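Local coordinates for protein acinetobacter secreted protease CpaA (Acinetobacter nosocomialis M2, PDB 6O38) that probably cleaves proteins outside the cell as a zinc metalloprotease, after type II secretion assisted by its chaperone CpaB, at residues L27-W32 and S53-S58; A296-M301 and Q320-A325. All blocks are in the same frame, centred on the assembly; numbering follows the deposited sequence.

Contact 1 of 2, residues L27-W32 and S53-S58; sequences LANGNW and SAAYSS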
# COMPACT_ATOMS: atom_id res chain seq x y z
N LEU A 27 26.18 12.62 -16.51
CA LEU A 27 25.55 11.49 -17.18
C LEU A 27 25.29 11.85 -18.63
O LEU A 27 24.80 12.95 -18.93
CB LEU A 27 24.24 11.11 -16.48
CG LEU A 27 24.34 10.58 -15.05
CD1 LEU A 27 23.04 10.83 -14.30
CD2 LEU A 27 24.67 9.10 -15.05
N ALA A 28 25.61 10.93 -19.54
CA ALA A 28 25.42 11.14 -20.97
C ALA A 28 24.81 9.88 -21.57
O ALA A 28 24.57 8.88 -20.87
CB ALA A 28 26.74 11.50 -21.66
N ASN A 29 24.54 9.92 -22.87
CA ASN A 29 23.93 8.77 -23.54
C ASN A 29 24.87 7.57 -23.55
O ASN A 29 24.44 6.44 -23.28
CB ASN A 29 23.51 9.14 -24.96
CG ASN A 29 22.16 9.84 -25.00
OD1 ASN A 29 21.30 9.60 -24.15
ND2 ASN A 29 21.97 10.69 -26.00
N GLY A 30 26.14 7.79 -23.86
CA GLY A 30 27.13 6.73 -23.81
C GLY A 30 27.77 6.54 -22.45
O GLY A 30 28.61 5.64 -22.29
N ASN A 31 27.40 7.35 -21.47
CA ASN A 31 27.99 7.31 -20.12
C ASN A 31 26.84 7.53 -19.14
O ASN A 31 26.53 8.67 -18.79
CB ASN A 31 29.08 8.36 -19.98
CG ASN A 31 30.11 7.99 -18.94
OD1 ASN A 31 29.84 7.24 -18.00
ND2 ASN A 31 31.32 8.51 -19.10
N TRP A 32 26.23 6.44 -18.69
CA TRP A 32 24.98 6.53 -17.95
C TRP A 32 24.85 5.36 -16.98
O TRP A 32 25.35 4.26 -17.24
CB TRP A 32 23.78 6.57 -18.90
CG TRP A 32 22.45 6.37 -18.23
CD1 TRP A 32 21.67 7.34 -17.65
CD2 TRP A 32 21.74 5.14 -18.08
NE1 TRP A 32 20.52 6.77 -17.15
CE2 TRP A 32 20.54 5.43 -17.39
CE3 TRP A 32 22.01 3.82 -18.45
CZ2 TRP A 32 19.61 4.44 -17.08
CZ3 TRP A 32 21.08 2.84 -18.13
CH2 TRP A 32 19.90 3.16 -17.45
N SER A 53 22.64 14.66 -19.47
CA SER A 53 22.18 14.90 -20.83
C SER A 53 21.72 13.62 -21.51
O SER A 53 21.52 13.61 -22.73
CB SER A 53 23.28 15.57 -21.66
OG SER A 53 24.40 14.72 -21.81
N ALA A 54 21.55 12.54 -20.75
CA ALA A 54 21.18 11.25 -21.32
C ALA A 54 19.69 11.19 -21.60
O ALA A 54 18.88 11.84 -20.93
CB ALA A 54 21.58 10.12 -20.37
N ALA A 55 19.33 10.38 -22.60
CA ALA A 55 17.92 10.19 -22.92
C ALA A 55 17.19 9.41 -21.82
O ALA A 55 16.00 9.62 -21.60
CB ALA A 55 17.77 9.48 -24.26
N TYR A 56 17.90 8.52 -21.14
CA TYR A 56 17.31 7.74 -20.06
C TYR A 56 17.36 8.51 -18.75
O TYR A 56 18.34 9.21 -18.46
CB TYR A 56 18.04 6.40 -19.90
CG TYR A 56 17.79 5.42 -21.02
CD1 TYR A 56 16.74 5.60 -21.91
CD2 TYR A 56 18.60 4.30 -21.18
CE1 TYR A 56 16.51 4.70 -22.93
CE2 TYR A 56 18.37 3.40 -22.20
CZ TYR A 56 17.33 3.60 -23.07
OH TYR A 56 17.10 2.70 -24.09
N SER A 57 16.30 8.39 -17.96
CA SER A 57 16.24 9.05 -16.67
C SER A 57 17.08 8.30 -15.64
O SER A 57 17.27 7.09 -15.72
CB SER A 57 14.79 9.16 -16.18
OG SER A 57 14.03 9.99 -17.04
N SER A 58 17.57 9.05 -14.65
CA SER A 58 18.33 8.49 -13.54
C SER A 58 17.62 8.81 -12.23
O SER A 58 16.77 9.70 -12.16
CB SER A 58 19.76 9.04 -13.51
OG SER A 58 20.49 8.63 -14.66

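Contact 2 of 2, residues A296-M301 and Q320-A325; sequences AILPNM and QLPAQA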
# COMPACT_ATOMS: atom_id res chain seq x y z
N ALA A 296 -11.02 -17.32 25.97
CA ALA A 296 -12.31 -17.88 25.59
C ALA A 296 -13.35 -16.78 25.38
O ALA A 296 -14.19 -16.87 24.48
CB ALA A 296 -12.79 -18.88 26.64
N ILE A 297 -13.30 -15.74 26.21
CA ILE A 297 -14.13 -14.55 26.04
C ILE A 297 -13.22 -13.45 25.51
O ILE A 297 -12.29 -13.02 26.21
CB ILE A 297 -14.81 -14.13 27.35
CG1 ILE A 297 -15.71 -15.26 27.86
CG2 ILE A 297 -15.61 -12.85 27.15
CD1 ILE A 297 -16.53 -14.89 29.07
N LEU A 298 -13.47 -13.01 24.28
CA LEU A 298 -12.61 -12.01 23.67
C LEU A 298 -12.69 -10.69 24.44
O LEU A 298 -13.74 -10.35 24.99
CB LEU A 298 -13.01 -11.79 22.21
CG LEU A 298 -12.73 -12.97 21.27
CD1 LEU A 298 -13.19 -12.65 19.85
CD2 LEU A 298 -11.26 -13.34 21.29
N PRO A 299 -11.60 -9.94 24.51
CA PRO A 299 -11.58 -8.74 25.35
C PRO A 299 -12.46 -7.64 24.78
O PRO A 299 -12.74 -7.58 23.58
CB PRO A 299 -10.10 -8.33 25.34
CG PRO A 299 -9.58 -8.86 24.05
CD PRO A 299 -10.31 -10.16 23.82
N ASN A 300 -12.90 -6.76 25.68
CA ASN A 300 -13.69 -5.61 25.27
C ASN A 300 -12.87 -4.71 24.35
O ASN A 300 -11.67 -4.52 24.55
CB ASN A 300 -14.16 -4.83 26.50
CG ASN A 300 -15.13 -5.63 27.35
OD1 ASN A 300 -15.83 -6.51 26.86
ND2 ASN A 300 -15.18 -5.31 28.64
N MSE A 301 -13.54 -4.16 23.34
CA MSE A 301 -12.86 -3.36 22.32
C MSE A 301 -12.17 -2.13 22.91
O MSE A 301 -12.80 -1.32 23.59
CB MSE A 301 -13.86 -2.92 21.25
CG MSE A 301 -14.66 -4.06 20.63
SE MSE A 301 -13.60 -5.30 19.57
CE MSE A 301 -13.02 -4.10 18.15
N GLN A 320 -16.15 -16.26 22.52
CA GLN A 320 -17.23 -15.31 22.77
C GLN A 320 -16.80 -13.95 22.25
O GLN A 320 -15.76 -13.42 22.66
CB GLN A 320 -17.55 -15.24 24.27
CG GLN A 320 -18.74 -14.37 24.63
CD GLN A 320 -20.07 -15.07 24.40
OE1 GLN A 320 -20.11 -16.26 24.06
NE2 GLN A 320 -21.16 -14.35 24.60
N LEU A 321 -17.59 -13.40 21.33
CA LEU A 321 -17.29 -12.08 20.79
C LEU A 321 -17.34 -11.05 21.92
O LEU A 321 -18.01 -11.26 22.93
CB LEU A 321 -18.28 -11.72 19.69
CG LEU A 321 -18.10 -12.52 18.39
CD1 LEU A 321 -19.12 -12.12 17.35
CD2 LEU A 321 -16.68 -12.34 17.85
N PRO A 322 -16.61 -9.93 21.78
CA PRO A 322 -16.48 -8.99 22.90
C PRO A 322 -17.83 -8.56 23.47
O PRO A 322 -18.76 -8.25 22.73
CB PRO A 322 -15.73 -7.81 22.28
CG PRO A 322 -14.94 -8.42 21.17
CD PRO A 322 -15.78 -9.54 20.63
N ALA A 323 -17.91 -8.55 24.80
CA ALA A 323 -19.17 -8.22 25.46
C ALA A 323 -19.49 -6.73 25.35
O ALA A 323 -20.66 -6.35 25.27
CB ALA A 323 -19.13 -8.64 26.92
N GLN A 324 -18.47 -5.88 25.35
CA GLN A 324 -18.65 -4.44 25.26
C GLN A 324 -17.96 -3.92 24.01
O GLN A 324 -16.77 -4.18 23.80
CB GLN A 324 -18.12 -3.73 26.51
CG GLN A 324 -19.08 -3.80 27.68
CD GLN A 324 -18.43 -3.47 29.01
OE1 GLN A 324 -17.47 -2.70 29.07
NE2 GLN A 324 -18.92 -4.09 30.07
N ALA A 325 -18.71 -3.18 23.19
CA ALA A 325 -18.20 -2.66 21.94
C ALA A 325 -19.06 -1.47 21.54
O ALA A 325 -20.09 -1.18 22.16
CB ALA A 325 -18.20 -3.73 20.84

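Contact 1 of 2, residues L27-W32 and S53-S58
Trp32 offers one face of its indole to Tyr56, whose CB lies 3.5 Å above the ring plane, offset toward the rim. The distance of 4.0 Å from Tyr56 CB to the centroid of the five-membered ring, 29° off the ring normal, defines a CH-pi contact. Beyond CB, the phenol ring turns an edge toward the same indole: the six-membered ring of Trp32 and the Tyr56 ring have centroids 5.4 Å apart and planes at 71°, an edge-to-face pair. Ser57 O sits at the indole edge, in its plane, while Ala54 CB approaches CD1 of Trp32 obliquely at 3.9 Å. The indole is brought across to these partners by its first torsion, which sets CG opposite the backbone N (chi1 168°).

Two bonds with backbone donors tie the loops together. Ser53 N donates to Leu27 O at 2.8 Å, nearly straight, with a weak second approach from Ser53 OG. Asn29 OD1 receives Ala55 N at 2.6 Å, the donor tilted slightly from the amide plane. Leu27 CD1 packs on Ser58, whose OG is hydrogen-bonded to Val33 O.

In this domain of the StcE beta-sandwich family, the contact packs together two loops at the ends of strands 22-27 and 47-52, parallel neighbours, and Leu36 of strand 35-37 lies against both Leu27 and Ser58.

Contact 2 of 2, residues A296-M301 and Q320-A325
Ile297 and Gln320 form a single parallel bridge between segments running the same way: Gln320 N donates to Ala296 O and Leu298 N to Gln320 O, each at 2.8 Å. Farther along, Met301 N donates to Gln324 O at 3.3 Å, a lone backbone bond beyond the prolines.

Between these ties, Pro322 packs against Leu298 and the selenomethionine Met301, its CD 3.9 Å from Leu298 CB and its CG 3.8 Å from Met301 SE. The Met301 side chain bends at both chi2 (-67°) and chi3, its SE meeting the proline at CG while Met301 CG packs on Ala325 CB at 3.6 Å. Asn300 OD1 accepts Gln324 N at 3.1 Å, the donor standing above the amide plane and not on a lone pair. The Asn300 amide also stacks on that of Gln324, the planes only 20° apart.

Leu298 and Leu321 lie side by side, touching where Leu298 CD1 meets Leu321 CD2 at 4.0 Å. The contact packs two loops together, segment 320-325 belonging to a StcE-type beta-sandwich domain. Leu321, Pro322 and Met301 all reach Val331 of strand 330-335, and Trp368 of strand 367-381 bonds through NE1 to Pro322 O and packs against Leu321 and Ala325.

Contacts 1 and 2 are in series along the chain and lie on opposite sides of its centre, with centres 61 Å apart and nearest atoms about 45 Å apart, so neither touches the other. Both pair loops that adjoin parallel neighbouring strands; those of contact 2 lead toward strands 305-310 and 330-335. Contact 1 falls in the first StcE-like beta-sandwich range, and segment 320-325 in the last. The zinc ion is held by His498, His502 and His508, none of them in either contact; neither contact supplies a zinc ligand, consistent with loop packing in the beta-sandwich part of the chain.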